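Local structure of H127A/Y244A mutant of alginate lyase AlyC3 in complex with dimannuronate (Psychromonas sp., 7C8F) at residues L29-A34 with L76-R81; G156-M161 with K196-K201. The protein probably cleaves alginate by beta-elimination, as a polysaccharide lyase of family 7, binding mannuronate-containing chains in the groove of its beta-jelly roll. All coordinates share one frame; numbering follows the deposited sequence. Where two conformers were deposited one is given.

Contact 1 of 2, residues L29-A34 with L76-R81; sequences LQISDA and LRNEVR. With BEM (beta-D-mannopyranuronic acid), chain D; MLI (malonate ion), chain F.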
loop_
_atom_site.group_PDB
_atom_site.type_symbol
_atom_site.label_atom_id
_atom_site.label_comp_id
_atom_site.label_asym_id
_atom_site.label_seq_id
_atom_site.Cartn_x
_atom_site.Cartn_y
_atom_site.Cartn_z
ATOM N N LEU B 29 -7.907 26.099 -4.580
ATOM C CA LEU B 29 -6.782 26.882 -4.084
ATOM C C LEU B 29 -6.572 26.546 -2.616
ATOM O O LEU B 29 -7.516 26.600 -1.821
ATOM C CB LEU B 29 -7.048 28.383 -4.234
ATOM C CG LEU B 29 -5.908 29.289 -3.762
ATOM C CD1 LEU B 29 -4.666 29.143 -4.654
ATOM C CD2 LEU B 29 -6.367 30.746 -3.720
ATOM N N GLN B 30 -5.351 26.149 -2.271
ATOM C CA GLN B 30 -4.971 25.831 -0.899
ATOM C C GLN B 30 -3.891 26.831 -0.525
ATOM O O GLN B 30 -2.773 26.774 -1.049
ATOM C CB GLN B 30 -4.470 24.384 -0.793
ATOM C CG GLN B 30 -5.510 23.371 -1.287
ATOM C CD GLN B 30 -5.134 21.914 -1.058
ATOM O OE1 GLN B 30 -3.972 21.578 -0.796
ATOM N NE2 GLN B 30 -6.132 21.036 -1.160
ATOM N N ILE B 31 -4.256 27.791 0.298
ATOM C CA ILE B 31 -3.381 28.890 0.616
ATOM C C ILE B 31 -3.345 29.256 2.084
ATOM O O ILE B 31 -4.330 29.305 2.720
ATOM C CB ILE B 31 -3.800 30.104 -0.240
ATOM C CG1 ILE B 31 -2.890 31.303 -0.058
ATOM C CG2 ILE B 31 -5.243 30.471 -0.003
ATOM C CD1 ILE B 31 -3.154 32.373 -1.054
ATOM N N SER B 32 -2.155 29.494 2.578
ATOM C CA SER B 32 -1.961 29.882 3.935
ATOM C C SER B 32 -2.281 31.357 4.128
ATOM O O SER B 32 -2.160 32.131 3.250
ATOM C CB SER B 32 -0.485 29.704 4.265
ATOM O OG SER B 32 -0.081 28.382 4.222
ATOM N N ASP B 33 -2.685 31.683 5.339
ATOM C CA ASP B 33 -2.864 33.048 5.777
ATOM C C ASP B 33 -1.424 33.318 6.242
ATOM O O ASP B 33 -0.964 32.727 7.143
ATOM C CB ASP B 33 -3.851 33.110 6.931
ATOM C CG ASP B 33 -3.896 34.461 7.621
ATOM O OD1 ASP B 33 -3.131 35.337 7.325
ATOM O OD2 ASP B 33 -4.726 34.572 8.492
ATOM N N ALA B 34 -0.750 34.198 5.537
ATOM C CA ALA B 34 0.653 34.471 5.837
ATOM C C ALA B 34 0.847 34.906 7.283
ATOM O O ALA B 34 1.908 34.659 7.864
ATOM C CB ALA B 34 1.208 35.520 4.872
ATOM N N LEU B 76 4.822 27.670 4.978
ATOM C CA LEU B 76 3.551 28.128 4.444
ATOM C C LEU B 76 3.515 27.908 2.933
ATOM O O LEU B 76 4.550 27.752 2.275
ATOM C CB LEU B 76 3.284 29.592 4.812
ATOM C CG LEU B 76 3.102 29.878 6.312
ATOM C CD1 LEU B 76 2.517 31.272 6.546
ATOM C CD2 LEU B 76 2.216 28.823 6.968
ATOM N N ARG B 77 2.306 27.861 2.385
ATOM C CA ARG B 77 2.176 27.459 0.992
ATOM C C ARG B 77 1.045 28.213 0.319
ATOM O O ARG B 77 0.188 28.823 0.967
ATOM C CB ARG B 77 2.025 25.935 0.850
ATOM C CG ARG B 77 1.095 25.273 1.853
ATOM C CD ARG B 77 1.479 23.806 2.113
ATOM N NE ARG B 77 1.953 23.114 0.914
ATOM C CZ ARG B 77 3.111 22.465 0.832
ATOM N NH1 ARG B 77 3.916 22.401 1.886
ATOM N NH2 ARG B 77 3.465 21.868 -0.302
ATOM N N ASN B 78 1.052 28.142 -1.009
ATOM C CA ASN B 78 0.060 28.811 -1.842
ATOM C C ASN B 78 0.031 28.038 -3.162
ATOM O O ASN B 78 0.911 28.223 -4.007
ATOM C CB ASN B 78 0.449 30.266 -2.046
ATOM C CG ASN B 78 -0.475 30.986 -3.001
ATOM O OD1 ASN B 78 -1.500 30.450 -3.417
ATOM N ND2 ASN B 78 -0.119 32.225 -3.347
ATOM N N GLU B 79 -0.954 27.159 -3.316
ATOM C CA GLU B 79 -0.913 26.195 -4.401
ATOM C C GLU B 79 -2.291 25.941 -4.975
ATOM O O GLU B 79 -3.284 25.883 -4.242
ATOM C CB GLU B 79 -0.387 24.833 -3.911
ATOM C CG GLU B 79 1.069 24.852 -3.465
ATOM C CD GLU B 79 1.442 23.635 -2.647
ATOM O OE1 GLU B 79 0.673 23.250 -1.732
ATOM O OE2 GLU B 79 2.510 23.060 -2.930
ATOM N N VAL B 80 -2.344 25.769 -6.288
ATOM C CA VAL B 80 -3.503 25.172 -6.939
ATOM C C VAL B 80 -3.369 23.657 -6.833
ATOM O O VAL B 80 -2.314 23.093 -7.156
ATOM C CB VAL B 80 -3.585 25.625 -8.405
ATOM C CG1 VAL B 80 -4.493 24.723 -9.205
ATOM C CG2 VAL B 80 -4.069 27.079 -8.498
ATOM N N ARG B 81 -4.430 22.997 -6.368
ATOM C CA ARG B 81 -4.459 21.558 -6.116
ATOM C C ARG B 81 -5.453 20.955 -7.098
ATOM O O ARG B 81 -6.660 21.200 -6.988
ATOM C CB ARG B 81 -4.842 21.270 -4.660
ATOM C CG ARG B 81 -4.726 19.806 -4.214
ATOM C CD ARG B 81 -5.982 18.980 -4.527
ATOM N NE ARG B 81 -6.079 17.808 -3.643
ATOM C CZ ARG B 81 -6.310 16.557 -4.028
ATOM N NH1 ARG B 81 -6.395 15.590 -3.106
ATOM N NH2 ARG B 81 -6.514 16.254 -5.308
HETATM C C1 BEM D . 2.239 17.694 4.267
HETATM C C2 BEM D . 2.894 16.432 4.799
HETATM O O2 BEM D . 2.725 15.371 3.877
HETATM C C3 BEM D . 4.353 16.683 5.077
HETATM O O3 BEM D . 4.992 15.497 5.434
HETATM C C4 BEM D . 5.051 17.320 3.884
HETATM O O4 BEM D . 6.308 17.819 4.330
HETATM C C5 BEM D . 4.247 18.490 3.367
HETATM O O5 BEM D . 2.896 18.173 3.132
HETATM C C6 BEM D . 4.850 18.855 2.070
HETATM O O6B BEM D . 4.325 18.430 1.042
HETATM O O6A BEM D . 5.726 19.703 2.058
HETATM O O1 BEM D . 0.913 17.441 3.843
HETATM C C1 MLI F . -5.149 17.543 1.291
HETATM C C2 MLI F . -5.828 18.717 1.937
HETATM C C3 MLI F . -5.667 17.305 -0.094
HETATM O O6 MLI F . -5.135 19.632 2.336
HETATM O O7 MLI F . -7.031 18.761 2.062
HETATM O O8 MLI F . -5.607 18.202 -0.900
HETATM O O9 MLI F . -6.110 16.230 -0.295
HETATM O O HOH W 1 -1.698 22.475 0.154
HETATM O O HOH W 2 -1.078 24.679 -0.263
#
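The antiparallel pairing of strand 27-31 with strand 77-82 lies in the sheet of the PL7 beta-jelly roll that carries the glycan-pocket residue R77. Q30 and E79 form the hydrogen-bonded pair, Q30 N giving a nearly straight bond to E79 O (2.9 Å) and E79 N answering to Q30 O. Farther on, S32 N reaches R77 O, and the S32 hydroxyl replaces a backbone carbonyl: with chi1 at -65° OG stands beside its own backbone N and receives R77 N at 3.1 Å. The one-carbon side chain keeps OG close to the backbone, where it can also donate to N40 O.

The face of L29, I31 and N78 looks into the sandwich, N78 packing on F69 of strand 67-72 in the opposing sheet. I31 and N78 lie side by side; I31 CD1 packs 3.5 Å from N78 OD1, which has no polar partner, while N78 ND2 is held by K70 O. L29 CD1 closes over the same amide oxygen.

On the sugar side, R77 grips E79 side-on but not flat, NE to OE1 (2.9 Å) and NH2 to OE2, with OE1 met from above its carboxylate plane. NH1 makes a long, bent bond (3.3 Å, 141°) to mannuronate O6A, oblique to the guanidinium. K239 also pairs with E79. Two waters link E79 OE1 to Q30, one reaching Q30 OE1, the other Q30 O.

Q30 and R81 converge on a malonate, probably from the crystallisation liquor, that K128 NZ and Y43 OH also bond: Q30 NE2 and R81 NE donate to O8, and R81 NH1 meets O9 at 2.9 Å, almost straight (179°).

Contact 2 of 2, residues G156-M161 with K196-K201; sequences GHFWAM and KAPLNK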
loop_
_atom_site.group_PDB
_atom_site.type_symbol
_atom_site.label_atom_id
_atom_site.label_comp_id
_atom_site.label_asym_id
_atom_site.label_seq_id
_atom_site.Cartn_x
_atom_site.Cartn_y
_atom_site.Cartn_z
ATOM N N GLY B 156 21.642 27.164 -6.945
ATOM C CA GLY B 156 20.621 27.737 -7.797
ATOM C C GLY B 156 20.158 26.843 -8.926
ATOM O O GLY B 156 19.818 27.341 -10.002
ATOM N N HIS B 157 20.137 25.529 -8.711
ATOM C CA HIS B 157 19.574 24.620 -9.698
ATOM C C HIS B 157 18.141 24.251 -9.339
ATOM O O HIS B 157 17.717 24.323 -8.181
ATOM C CB HIS B 157 20.396 23.330 -9.796
ATOM C CG HIS B 157 21.674 23.480 -10.559
ATOM N ND1 HIS B 157 22.137 22.517 -11.427
ATOM C CD2 HIS B 157 22.579 24.489 -10.591
ATOM C CE1 HIS B 157 23.296 22.913 -11.941
ATOM N NE2 HIS B 157 23.576 24.113 -11.462
ATOM N N PHE B 158 17.408 23.849 -10.366
ATOM C CA PHE B 158 16.159 23.120 -10.196
ATOM C C PHE B 158 16.475 21.649 -9.966
ATOM O O PHE B 158 17.400 21.101 -10.576
ATOM C CB PHE B 158 15.350 23.208 -11.483
ATOM C CG PHE B 158 14.829 24.578 -11.801
ATOM C CD1 PHE B 158 14.120 25.313 -10.861
ATOM C CD2 PHE B 158 15.040 25.121 -13.058
ATOM C CE1 PHE B 158 13.612 26.561 -11.178
ATOM C CE2 PHE B 158 14.537 26.373 -13.384
ATOM C CZ PHE B 158 13.833 27.096 -12.437
ATOM N N TRP B 159 15.685 21.000 -9.107
ATOM C CA TRP B 159 15.868 19.585 -8.804
ATOM C C TRP B 159 14.510 18.908 -8.743
ATOM O O TRP B 159 13.519 19.520 -8.336
ATOM C CB TRP B 159 16.536 19.352 -7.437
ATOM C CG TRP B 159 17.888 19.976 -7.308
ATOM C CD1 TRP B 159 18.151 21.263 -6.940
ATOM C CD2 TRP B 159 19.156 19.352 -7.547
ATOM N NE1 TRP B 159 19.510 21.476 -6.929
ATOM C CE2 TRP B 159 20.144 20.326 -7.307
ATOM C CE3 TRP B 159 19.547 18.073 -7.949
ATOM C CZ2 TRP B 159 21.503 20.065 -7.455
ATOM C CZ3 TRP B 159 20.918 17.813 -8.094
ATOM C CH2 TRP B 159 21.865 18.807 -7.846
ATOM N N ALA B 160 14.487 17.631 -9.117
ATOM C CA ALA B 160 13.354 16.753 -8.829
ATOM C C ALA B 160 13.731 15.854 -7.660
ATOM O O ALA B 160 14.679 15.067 -7.755
ATOM C CB ALA B 160 12.998 15.904 -10.046
ATOM N N MET B 161 13.017 15.996 -6.550
ATOM C CA MET B 161 13.212 15.171 -5.368
ATOM C C MET B 161 12.141 14.095 -5.422
ATOM O O MET B 161 10.953 14.391 -5.270
ATOM C CB MET B 161 13.052 16.029 -4.114
ATOM C CG MET B 161 13.920 17.294 -4.101
ATOM S SD MET B 161 15.680 16.905 -4.207
ATOM C CE MET B 161 16.428 18.494 -3.806
ATOM N N LYS B 196 20.685 24.424 -14.031
ATOM C CA LYS B 196 20.765 25.751 -13.436
ATOM C C LYS B 196 19.531 26.560 -13.815
ATOM O O LYS B 196 19.134 26.587 -14.984
ATOM C CB LYS B 196 22.024 26.456 -13.960
ATOM C CG LYS B 196 22.168 27.904 -13.517
ATOM C CD LYS B 196 22.562 28.019 -12.051
ATOM C CE LYS B 196 22.253 29.408 -11.500
ATOM N NZ LYS B 196 20.776 29.660 -11.370
ATOM N N ALA B 197 18.922 27.227 -12.857
ATOM C CA ALA B 197 17.759 28.046 -13.138
ATOM C C ALA B 197 18.253 29.316 -13.810
ATOM O O ALA B 197 19.192 29.901 -13.363
ATOM C CB ALA B 197 17.049 28.373 -11.866
ATOM N N PRO B 198 17.610 29.739 -14.877
ATOM C CA PRO B 198 18.097 30.927 -15.587
ATOM C C PRO B 198 17.571 32.188 -14.999
ATOM O O PRO B 198 16.672 32.182 -14.264
ATOM C CB PRO B 198 17.522 30.734 -16.968
ATOM C CG PRO B 198 16.240 30.020 -16.695
ATOM C CD PRO B 198 16.565 29.058 -15.621
ATOM N N LEU B 199 18.186 33.289 -15.350
ATOM C CA LEU B 199 17.729 34.574 -14.863
ATOM C C LEU B 199 16.850 35.190 -15.894
ATOM O O LEU B 199 17.110 35.099 -17.056
ATOM C CB LEU B 199 18.882 35.511 -14.573
ATOM C CG LEU B 199 20.009 35.746 -15.569
ATOM C CD1 LEU B 199 19.924 34.823 -16.758
ATOM C CD2 LEU B 199 20.101 37.207 -15.998
ATOM N N ASN B 200 15.795 35.786 -15.417
ATOM C CA ASN B 200 14.844 36.472 -16.231
ATOM C C ASN B 200 14.348 35.651 -17.383
ATOM O O ASN B 200 14.164 36.137 -18.443
ATOM C CB ASN B 200 15.436 37.817 -16.708
ATOM C CG ASN B 200 16.109 38.574 -15.598
ATOM O OD1 ASN B 200 17.308 38.757 -15.607
ATOM N ND2 ASN B 200 15.346 39.028 -14.647
ATOM N N LYS B 201 14.081 34.385 -17.129
ATOM C CA LYS B 201 13.616 33.505 -18.187
ATOM C C LYS B 201 12.778 32.402 -17.558
ATOM O O LYS B 201 13.104 31.923 -16.468
ATOM C CB LYS B 201 14.815 32.874 -18.902
ATOM C CG LYS B 201 14.472 31.991 -20.075
ATOM C CD LYS B 201 15.683 31.171 -20.492
ATOM C CE LYS B 201 15.361 30.265 -21.667
ATOM N NZ LYS B 201 16.516 29.400 -22.030
#
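G156 meets K196 and A197 where the chain turns a corner into strand 157-163, which pairs with strand 189-196. Its positive phi (69°) suits a residue without a side chain, and the bare CA leaves K196 NZ room to approach. The carbonyl O of G156 takes two donors, A197 N at 3.0 Å in the carbonyl plane and K196 NZ at 2.9 Å, tilted from that plane.

H157 follows as the non-hydrogen-bonded partner of K196. Its imidazole lies flat over the K196 backbone, with K196 N above the ring centre and K196 CB in CH-pi contact over the same ring, 4.1 Å from the centroid. H157 ND1 is hydrogen-bonded to D193 OD1, which steadies the ring.

F158 then turns its ring to A197, whose small methyl sits over one face, CB 3.7 Å from the centroid; P198 CD touches CE2 obliquely. F205 and F122 meet the same phenyl group.

Bends at chi2 (74°) and chi4 (70°) fold K196 back; NZ also makes a short bond (2.6 Å) to A197 O, on a lone pair in the carbonyl plane. At G156 O above all, the partial negative charge of the carbonyl oxygen probably stabilises the ammonium, while the lysine's aliphatic stem serves as an apolar surface.

How the contacts relate
Both contacts belong to the same antiparallel sheet, but at separate places: their centres are 22 Å apart, their nearest atoms about 12 Å, and they do not touch. Strand 77-82 of contact 1 pairs with 235-240 and 242-245, these with 119-129, then 143-148, and finally 157-163 of contact 2, so the two are joined through intervening strands. Along the chain they come in series, contact 1 closing before 156-161 begins. Contact 1 is buried and holds a residue of the glycan pocket; contact 2, partly buried, lies where strand 189-196 gives way to the loop leading to strand 203-210 of the other sheet, linking the two sheets of the jelly roll.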